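PDB 4E9J: secretin XcpQ, which forms the outer membrane channel of the type II secretion system that exports proteins such as elastase LasB, here represented by its periplasmic N0, N1 and N2 domains. Local coordinates for residues 29-34 with 78-83; 129-134 with 176-181; 168-173 with 211-216. All coordinates share one frame; numbering follows the deposited sequence.

How the contacts relate
Along the chain contact 1 closes first, within the N0 region; the segments of contacts 2 and 3 then alternate, each pairing an N1 helix with a strand of the N2 sheet. The centre of contact 1 lies about 30 Å from that of contact 2 and about 31 Å from that of contact 3, across the chain's centre. Contacts 2 and 3 are about 8 Å apart between centres and touch: His176 NE2 is 2.8 Å from Leu170 O, a probable hydrogen bond. Helices 125-132 and 157-171 both reach the sheet of strands 178-182, 220-224 and 211-215. Contact 1 lies within one periplasmic domain, whereas contacts 2 and 3 are parts of one interface between two.

Contact 1 of 3, residues 29-34 with 78-83; sequences ADIREF and STHGFT
Ile31 reaches across to Phe82 and His80 through a single methyl, CD1, and the contact between 29-34 and 78-83 is wholly apolar. CD1 sits 3.6 Å from Phe82 CE2 and equally near CD2, slanting onto that side of the ring; Phe82 also has the carbonyl oxygen of His80 over one face, offset toward the rim. The same methyl lies 4.1 Å from His80 CB, so it meets the root of the histidine side chain. Ile31 can span the distance because its chain is stretched out: CG1 is anti to the backbone N (chi1 -164°) and CD1 continues the extension. Val52, Val56 and Met77 also pack on Ile31.

Hydrogen bonds fix the backbone on each side. Asp30 is the N-cap of helix 31-42: its OD1 accepts from Arg32 N at 2.9 Å, a nearly straight bond (164°) that arrives on the anti side of the carboxylate. Asp30 O takes two further amides of the first turn, Glu33 N and Phe34 N. Across the contact, Gly81, with positive phi, is the C-prime residue that ends helix 66-79; Gly81 N bonds to Ser78 O at 3.2 Å and Phe82 N to Met77 O. Ile31, in the first turn of helix 31-42, packs where helix 66-79 ends and strand 82-86 begins: within the N0 domain, an N-capped helix start faces a Schellman motif.

Contact 2 of 3, residues 129-134 with 176-181; sequences IPLIRP and HDYSVI
Leu131 divides its two methyls between His176 and Tyr178. CD1 lies 3.7 Å from His176 CD2, the two side chains crossing at about a right angle. CD2 approaches the Tyr178 ring obliquely, an off-centre CH-pi contact 4.3 Å from the centroid and 29° off the normal, displaced toward Tyr178 CD1. Pro130 meets the far end of the same ring, its CB 3.4 Å from Tyr178 OH and its CG close by. The tyrosine ring is thus touched along its CG-CD1-CE1 side by the leucine and at its hydroxyl end by the proline. These residues join helix 125-132 of N1 to strand 178-182, outermost of the N2 sheet within this chain, and the loop leading into it, a buried junction between successive domains. Around this first shell, a chi1 of 59° at Tyr178 turns the ring toward Leu131 and Pro130, with His176 O and Val180 CG2 in plane at its edge. His176 NE2 is hydrogen-bonded to Leu170 O, anchoring the imidazole beside Leu131. Further out, Tyr178, Ser179 and Val180 pair antiparallel with a strand of the second subunit, and Arg220 of that subunit packs on Pro130 and gives Tyr178 OH a weak hydrogen bond.

Contact 3 of 3, residues 168-173 with 211-216; sequences RQLDQK and QVIADA
The backbones of 168-173 and 211-216 stay well apart, the nearest CA atoms being those of Leu170 and Gln211 at 10.0 Å, so side chains bridge the C-terminal part of helix 157-171 and strand 211-215. Among the modelled side chains Leu170 supplies the helix side of the bridge, through one methyl, CD2; Gln169 and Lys173, whose CB atoms also point toward the strand, are modelled only to CB. The Leu170 CD2 methyl lies 3.8 Å from Gln211 NE2, a van der Waals approach of a carbon to the amide nitrogen, with the two side chains crossing at about a right angle. Gln211 brings its amide there by extending fully: CG is anti to the backbone N (chi1 166°) and the chain runs straight on beyond it, carrying NE2 toward the helix from the exposed start of the strand. Two residues further along, Ile213 points the same way, and its CD1 is 4.4 Å from Leu170 CD2, a looser apolar contact. The alternation of a beta strand explains this spacing: Gln211 and Ile213 face the N1 region, whereas Val212 and Ala214 pack on helix 188-201 on the other face of the N2 sheet. The contact is therefore part of a helix-on-sheet interface between two consecutive periplasmic domains, strand 211-215 being an outer strand of the N2 sheet. Leu170 is buried, with Leu128, Leu131 and Ile132 of helix 125-132 packed on it, and Leu131 and Pro134 also touch Ile213. Leu170 O accepts from Lys173 N at 3.0 Å.

Contact 1 of 3, residues 29-34 with 78-83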
loop_
_atom_site.group_PDB
_atom_site.type_symbol
_atom_site.label_atom_id
_atom_site.label_comp_id
_atom_site.label_asym_id
_atom_site.label_seq_id
_atom_site.Cartn_x
_atom_site.Cartn_y
_atom_site.Cartn_z
ATOM N N ALA A 29 4.924 17.303 -22.151
ATOM C CA ALA A 29 5.111 18.667 -21.695
ATOM C C ALA A 29 6.137 18.716 -20.580
ATOM O O ALA A 29 6.304 17.753 -19.835
ATOM C CB ALA A 29 3.788 19.236 -21.209
ATOM N N ASP A 30 6.793 19.848 -20.450
ATOM C CA ASP A 30 7.734 20.051 -19.361
ATOM C C ASP A 30 6.921 19.977 -18.062
ATOM O O ASP A 30 5.781 20.457 -18.023
ATOM C CB ASP A 30 8.411 21.427 -19.473
ATOM C CG ASP A 30 9.635 21.570 -18.598
ATOM O OD1 ASP A 30 9.505 21.417 -17.364
ATOM O OD2 ASP A 30 10.726 21.830 -19.145
ATOM N N ILE A 31 7.475 19.350 -17.022
ATOM C CA ILE A 31 6.780 19.260 -15.732
ATOM C C ILE A 31 6.458 20.658 -15.196
ATOM O O ILE A 31 5.438 20.839 -14.539
ATOM C CB ILE A 31 7.583 18.399 -14.718
ATOM C CG1 ILE A 31 6.687 17.991 -13.530
ATOM C CG2 ILE A 31 8.854 19.131 -14.235
ATOM C CD1 ILE A 31 7.327 16.958 -12.632
ATOM N N ARG A 32 7.307 21.651 -15.504
ATOM C CA ARG A 32 7.077 23.036 -15.091
ATOM C C ARG A 32 5.840 23.673 -15.735
ATOM O O ARG A 32 5.203 24.514 -15.099
ATOM C CB ARG A 32 8.340 23.862 -15.280
ATOM C CG ARG A 32 9.438 23.392 -14.317
ATOM C CD ARG A 32 10.822 23.742 -14.824
ATOM N NE ARG A 32 11.889 23.379 -13.891
ATOM C CZ ARG A 32 12.256 24.074 -12.824
ATOM N NH1 ARG A 32 11.618 25.192 -12.496
ATOM N NH2 ARG A 32 13.249 23.644 -12.057
ATOM N N GLU A 33 5.470 23.241 -16.955
ATOM C CA GLU A 33 4.242 23.689 -17.610
ATOM C C GLU A 33 3.059 23.074 -16.887
ATOM O O GLU A 33 2.098 23.775 -16.571
ATOM C CB GLU A 33 4.214 23.295 -19.107
ATOM C CG GLU A 33 2.885 23.621 -19.773
ATOM C CD GLU A 33 2.900 23.568 -21.289
ATOM O OE1 GLU A 33 3.833 24.156 -21.881
ATOM O OE2 GLU A 33 1.990 22.949 -21.885
ATOM N N PHE A 34 3.142 21.775 -16.580
ATOM C CA PHE A 34 2.066 21.121 -15.836
ATOM C C PHE A 34 1.828 21.807 -14.479
ATOM O O PHE A 34 0.680 22.032 -14.116
ATOM C CB PHE A 34 2.349 19.628 -15.674
ATOM C CG PHE A 34 1.320 18.921 -14.823
ATOM C CD1 PHE A 34 0.020 18.734 -15.286
ATOM C CD2 PHE A 34 1.631 18.501 -13.538
ATOM C CE1 PHE A 34 -0.941 18.101 -14.484
ATOM C CE2 PHE A 34 0.673 17.891 -12.735
ATOM C CZ PHE A 34 -0.602 17.677 -13.216
ATOM N N SER A 78 4.548 12.853 -7.243
ATOM C CA SER A 78 5.033 11.595 -6.686
ATOM C C SER A 78 5.566 10.650 -7.762
ATOM O O SER A 78 6.625 10.062 -7.547
ATOM C CB SER A 78 3.950 10.904 -5.862
ATOM O OG SER A 78 4.370 9.625 -5.421
ATOM N N THR A 79 4.914 10.577 -8.949
ATOM C CA THR A 79 5.402 9.722 -10.046
ATOM C C THR A 79 6.837 10.074 -10.447
ATOM O O THR A 79 7.612 9.171 -10.717
ATOM C CB THR A 79 4.473 9.783 -11.284
ATOM O OG1 THR A 79 3.214 9.162 -10.969
ATOM C CG2 THR A 79 5.078 9.096 -12.553
ATOM N N HIS A 80 7.187 11.368 -10.460
ATOM C CA HIS A 80 8.496 11.836 -10.901
ATOM C C HIS A 80 9.467 12.158 -9.755
ATOM O O HIS A 80 10.523 12.719 -10.001
ATOM C CB HIS A 80 8.297 13.024 -11.862
ATOM C CG HIS A 80 7.509 12.637 -13.067
ATOM N ND1 HIS A 80 8.198 12.222 -14.187
ATOM C CD2 HIS A 80 6.198 12.424 -13.291
ATOM C CE1 HIS A 80 7.308 11.803 -15.053
ATOM N NE2 HIS A 80 6.105 11.889 -14.581
ATOM N N GLY A 81 9.136 11.742 -8.541
ATOM C CA GLY A 81 10.005 11.901 -7.383
ATOM C C GLY A 81 10.052 13.269 -6.760
ATOM O O GLY A 81 11.088 13.642 -6.212
ATOM N N PHE A 82 8.922 14.002 -6.776
ATOM C CA PHE A 82 8.818 15.320 -6.165
ATOM C C PHE A 82 7.758 15.336 -5.072
ATOM O O PHE A 82 6.841 14.517 -5.099
ATOM C CB PHE A 82 8.515 16.392 -7.230
ATOM C CG PHE A 82 9.512 16.362 -8.367
ATOM C CD1 PHE A 82 10.845 16.656 -8.145
ATOM C CD2 PHE A 82 9.136 15.939 -9.634
ATOM C CE1 PHE A 82 11.786 16.538 -9.170
ATOM C CE2 PHE A 82 10.073 15.832 -10.660
ATOM C CZ PHE A 82 11.396 16.128 -10.421
ATOM N N THR A 83 7.830 16.325 -4.175
ATOM C CA THR A 83 6.871 16.545 -3.109
ATOM C C THR A 83 6.708 18.043 -2.836
ATOM O O THR A 83 7.624 18.815 -3.132
ATOM C CB THR A 83 7.312 15.740 -1.850
ATOM O OG1 THR A 83 6.309 15.831 -0.849
ATOM C CG2 THR A 83 8.624 16.196 -1.292
#

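Contact 2 of 3, residues 129-134 with 176-181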
loop_
_atom_site.group_PDB
_atom_site.type_symbol
_atom_site.label_atom_id
_atom_site.label_comp_id
_atom_site.label_asym_id
_atom_site.label_seq_id
_atom_site.Cartn_x
_atom_site.Cartn_y
_atom_site.Cartn_z
ATOM N N ILE A 129 -7.883 -2.379 -6.814
ATOM C CA ILE A 129 -6.478 -2.020 -6.514
ATOM C C ILE A 129 -5.562 -3.245 -6.241
ATOM O O ILE A 129 -4.516 -3.375 -6.890
ATOM C CB ILE A 129 -6.401 -0.976 -5.348
ATOM C CG1 ILE A 129 -7.017 0.409 -5.723
ATOM C CG2 ILE A 129 -4.959 -0.856 -4.799
ATOM C CD1 ILE A 129 -6.084 1.523 -6.182
ATOM N N PRO A 130 -5.897 -4.168 -5.302
ATOM C CA PRO A 130 -4.989 -5.323 -5.094
ATOM C C PRO A 130 -4.908 -6.270 -6.298
ATOM O O PRO A 130 -3.929 -7.009 -6.437
ATOM C CB PRO A 130 -5.518 -6.011 -3.827
ATOM C CG PRO A 130 -6.744 -5.241 -3.399
ATOM C CD PRO A 130 -7.094 -4.234 -4.440
ATOM N N LEU A 131 -5.913 -6.230 -7.192
ATOM C CA LEU A 131 -5.906 -7.095 -8.369
ATOM C C LEU A 131 -5.083 -6.499 -9.523
ATOM O O LEU A 131 -4.645 -7.231 -10.405
ATOM C CB LEU A 131 -7.336 -7.354 -8.810
ATOM C CG LEU A 131 -8.326 -7.755 -7.690
ATOM C CD1 LEU A 131 -9.682 -8.014 -8.271
ATOM C CD2 LEU A 131 -7.822 -8.957 -6.891
ATOM N N ILE A 132 -4.872 -5.184 -9.527
ATOM C CA ILE A 132 -4.099 -4.557 -10.597
ATOM C C ILE A 132 -2.690 -4.185 -10.146
ATOM O O ILE A 132 -1.836 -3.989 -10.999
ATOM C CB ILE A 132 -4.856 -3.372 -11.268
ATOM C CG1 ILE A 132 -5.204 -2.278 -10.264
ATOM C CG2 ILE A 132 -6.130 -3.890 -11.992
ATOM C CD1 ILE A 132 -5.549 -0.983 -10.892
ATOM N N ARG A 133 -2.431 -4.094 -8.837
ATOM C CA ARG A 133 -1.080 -3.785 -8.354
ATOM C C ARG A 133 0.010 -4.732 -8.918
ATOM O O ARG A 133 1.038 -4.202 -9.351
ATOM C CB ARG A 133 -0.991 -3.692 -6.822
ATOM C CG ARG A 133 0.048 -2.666 -6.381
ATOM C CD ARG A 133 0.194 -2.579 -4.880
ATOM N NE ARG A 133 -0.915 -1.893 -4.217
ATOM C CZ ARG A 133 -1.094 -0.573 -4.167
ATOM N NH1 ARG A 133 -0.249 0.250 -4.785
ATOM N NH2 ARG A 133 -2.133 -0.064 -3.514
ATOM N N PRO A 134 -0.188 -6.064 -9.112
ATOM C CA PRO A 134 0.897 -6.860 -9.737
ATOM C C PRO A 134 1.322 -6.383 -11.126
ATOM O O PRO A 134 2.384 -6.779 -11.619
ATOM C CB PRO A 134 0.321 -8.287 -9.825
ATOM C CG PRO A 134 -0.912 -8.298 -9.071
ATOM C CD PRO A 134 -1.342 -6.919 -8.735
ATOM N N HIS A 176 -15.051 -9.456 -6.057
ATOM C CA HIS A 176 -13.607 -9.254 -6.118
ATOM C C HIS A 176 -12.911 -9.819 -4.904
ATOM O O HIS A 176 -11.848 -9.352 -4.515
ATOM C CB HIS A 176 -13.297 -7.783 -6.359
ATOM C CG HIS A 176 -13.756 -7.371 -7.718
ATOM N ND1 HIS A 176 -14.838 -6.528 -7.892
ATOM C CD2 HIS A 176 -13.362 -7.831 -8.925
ATOM C CE1 HIS A 176 -15.035 -6.456 -9.198
ATOM N NE2 HIS A 176 -14.154 -7.204 -9.863
ATOM N N ASP A 177 -13.504 -10.875 -4.328
ATOM C CA ASP A 177 -12.911 -11.608 -3.196
ATOM C C ASP A 177 -11.814 -12.451 -3.814
ATOM O O ASP A 177 -11.928 -12.832 -4.976
ATOM C CB ASP A 177 -13.948 -12.515 -2.507
ATOM C CG ASP A 177 -14.990 -11.749 -1.703
ATOM O OD1 ASP A 177 -14.824 -10.513 -1.526
ATOM O OD2 ASP A 177 -15.918 -12.390 -1.167
ATOM N N TYR A 178 -10.781 -12.765 -3.082
ATOM C CA TYR A 178 -9.693 -13.518 -3.692
ATOM C C TYR A 178 -8.920 -14.317 -2.678
ATOM O O TYR A 178 -9.071 -14.057 -1.483
ATOM C CB TYR A 178 -8.759 -12.545 -4.446
ATOM C CG TYR A 178 -8.135 -11.458 -3.588
ATOM C CD1 TYR A 178 -8.763 -10.245 -3.414
ATOM C CD2 TYR A 178 -6.882 -11.625 -3.016
ATOM C CE1 TYR A 178 -8.160 -9.207 -2.714
ATOM C CE2 TYR A 178 -6.275 -10.600 -2.292
ATOM C CZ TYR A 178 -6.899 -9.372 -2.188
ATOM O OH TYR A 178 -6.351 -8.320 -1.500
ATOM N N SER A 179 -8.185 -15.366 -3.166
ATOM C CA SER A 179 -7.247 -16.187 -2.399
ATOM C C SER A 179 -5.852 -15.997 -2.974
ATOM O O SER A 179 -5.699 -15.845 -4.188
ATOM C CB SER A 179 -7.611 -17.663 -2.435
ATOM O OG SER A 179 -8.731 -17.855 -1.599
ATOM N N VAL A 180 -4.852 -15.987 -2.103
ATOM C CA VAL A 180 -3.449 -15.831 -2.462
ATOM C C VAL A 180 -2.664 -17.105 -2.127
ATOM O O VAL A 180 -2.783 -17.621 -1.014
ATOM C CB VAL A 180 -2.875 -14.608 -1.741
ATOM C CG1 VAL A 180 -1.369 -14.529 -1.925
ATOM C CG2 VAL A 180 -3.571 -13.340 -2.213
ATOM N N ILE A 181 -1.860 -17.598 -3.105
ATOM C CA ILE A 181 -0.994 -18.769 -2.956
ATOM C C ILE A 181 0.430 -18.384 -3.269
ATOM O O ILE A 181 0.720 -18.044 -4.408
ATOM C CB ILE A 181 -1.409 -19.940 -3.837
ATOM C CG1 ILE A 181 -2.833 -20.337 -3.571
ATOM C CG2 ILE A 181 -0.451 -21.154 -3.630
ATOM C CD1 ILE A 181 -3.361 -21.227 -4.607
#

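Contact 3 of 3, residues 168-173 with 211-216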
loop_
_atom_site.group_PDB
_atom_site.type_symbol
_atom_site.label_atom_id
_atom_site.label_comp_id
_atom_site.label_asym_id
_atom_site.label_seq_id
_atom_site.Cartn_x
_atom_site.Cartn_y
_atom_site.Cartn_z
ATOM N N ARG A 168 -11.312 -3.115 -17.348
ATOM C CA ARG A 168 -12.612 -3.296 -18.009
ATOM C C ARG A 168 -13.153 -4.715 -17.834
ATOM O O ARG A 168 -14.359 -4.893 -17.676
ATOM C CB ARG A 168 -12.541 -2.958 -19.511
ATOM N N GLN A 169 -12.282 -5.715 -17.880
ATOM C CA GLN A 169 -12.730 -7.099 -17.719
ATOM C C GLN A 169 -13.052 -7.390 -16.254
ATOM O O GLN A 169 -14.069 -8.022 -15.974
ATOM C CB GLN A 169 -11.675 -8.089 -18.249
ATOM N N LEU A 170 -12.178 -6.941 -15.317
ATOM C CA LEU A 170 -12.398 -7.169 -13.875
ATOM C C LEU A 170 -13.655 -6.458 -13.402
ATOM O O LEU A 170 -14.406 -7.015 -12.600
ATOM C CB LEU A 170 -11.232 -6.695 -13.010
ATOM C CG LEU A 170 -9.964 -7.479 -13.059
ATOM C CD1 LEU A 170 -8.829 -6.697 -12.360
ATOM C CD2 LEU A 170 -10.158 -8.837 -12.482
ATOM N N ASP A 171 -13.886 -5.233 -13.895
ATOM C CA ASP A 171 -15.069 -4.428 -13.542
ATOM C C ASP A 171 -16.425 -5.087 -13.867
ATOM O O ASP A 171 -17.426 -4.761 -13.223
ATOM C CB ASP A 171 -15.003 -3.058 -14.231
ATOM C CG ASP A 171 -16.009 -2.082 -13.693
ATOM O OD1 ASP A 171 -16.142 -1.997 -12.465
ATOM O OD2 ASP A 171 -16.691 -1.416 -14.508
ATOM N N GLN A 172 -16.459 -6.001 -14.845
ATOM C CA GLN A 172 -17.689 -6.719 -15.206
ATOM C C GLN A 172 -18.009 -7.846 -14.221
ATOM O O GLN A 172 -19.137 -8.322 -14.213
ATOM C CB GLN A 172 -17.604 -7.294 -16.645
ATOM N N LYS A 173 -17.029 -8.289 -13.411
ATOM C CA LYS A 173 -17.222 -9.361 -12.420
ATOM C C LYS A 173 -18.006 -8.842 -11.213
ATOM O O LYS A 173 -17.837 -7.684 -10.823
ATOM C CB LYS A 173 -15.862 -9.927 -11.977
ATOM N N GLN A 211 -10.691 -17.441 -11.928
ATOM C CA GLN A 211 -9.692 -16.744 -12.757
ATOM C C GLN A 211 -8.393 -16.633 -11.951
ATOM O O GLN A 211 -8.472 -16.662 -10.723
ATOM C CB GLN A 211 -10.264 -15.369 -13.148
ATOM C CG GLN A 211 -9.268 -14.354 -13.729
ATOM C CD GLN A 211 -9.916 -13.026 -14.049
ATOM O OE1 GLN A 211 -11.138 -12.879 -14.071
ATOM N NE2 GLN A 211 -9.108 -12.021 -14.324
ATOM N N VAL A 212 -7.221 -16.568 -12.635
ATOM C CA VAL A 212 -5.875 -16.493 -12.020
ATOM C C VAL A 212 -5.235 -15.196 -12.416
ATOM O O VAL A 212 -5.312 -14.868 -13.591
ATOM C CB VAL A 212 -4.917 -17.625 -12.534
ATOM C CG1 VAL A 212 -3.594 -17.616 -11.767
ATOM C CG2 VAL A 212 -5.528 -18.998 -12.448
ATOM N N ILE A 213 -4.523 -14.512 -11.492
ATOM C CA ILE A 213 -3.675 -13.361 -11.777
ATOM C C ILE A 213 -2.292 -13.759 -11.226
ATOM O O ILE A 213 -2.156 -14.043 -10.026
ATOM C CB ILE A 213 -4.163 -12.031 -11.153
ATOM C CG1 ILE A 213 -5.452 -11.545 -11.890
ATOM C CG2 ILE A 213 -3.059 -10.967 -11.198
ATOM C CD1 ILE A 213 -6.187 -10.381 -11.233
ATOM N N ALA A 214 -1.290 -13.753 -12.114
ATOM C CA ALA A 214 0.079 -14.049 -11.746
ATOM C C ALA A 214 0.679 -12.808 -11.055
ATOM O O ALA A 214 0.420 -11.705 -11.494
ATOM C CB ALA A 214 0.859 -14.389 -13.007
ATOM N N ASP A 215 1.435 -12.965 -9.977
ATOM C CA ASP A 215 2.142 -11.855 -9.322
ATOM C C ASP A 215 3.565 -12.313 -9.188
ATOM O O ASP A 215 3.963 -12.913 -8.187
ATOM C CB ASP A 215 1.493 -11.475 -7.989
ATOM C CG ASP A 215 2.166 -10.351 -7.221
ATOM O OD1 ASP A 215 3.092 -9.721 -7.774
ATOM O OD2 ASP A 215 1.708 -10.044 -6.100
ATOM N N ALA A 216 4.311 -12.072 -10.239
ATOM C CA ALA A 216 5.660 -12.536 -10.324
ATOM C C ALA A 216 6.561 -11.981 -9.259
ATOM O O ALA A 216 7.312 -12.762 -8.675
ATOM C CB ALA A 216 6.221 -12.258 -11.718
#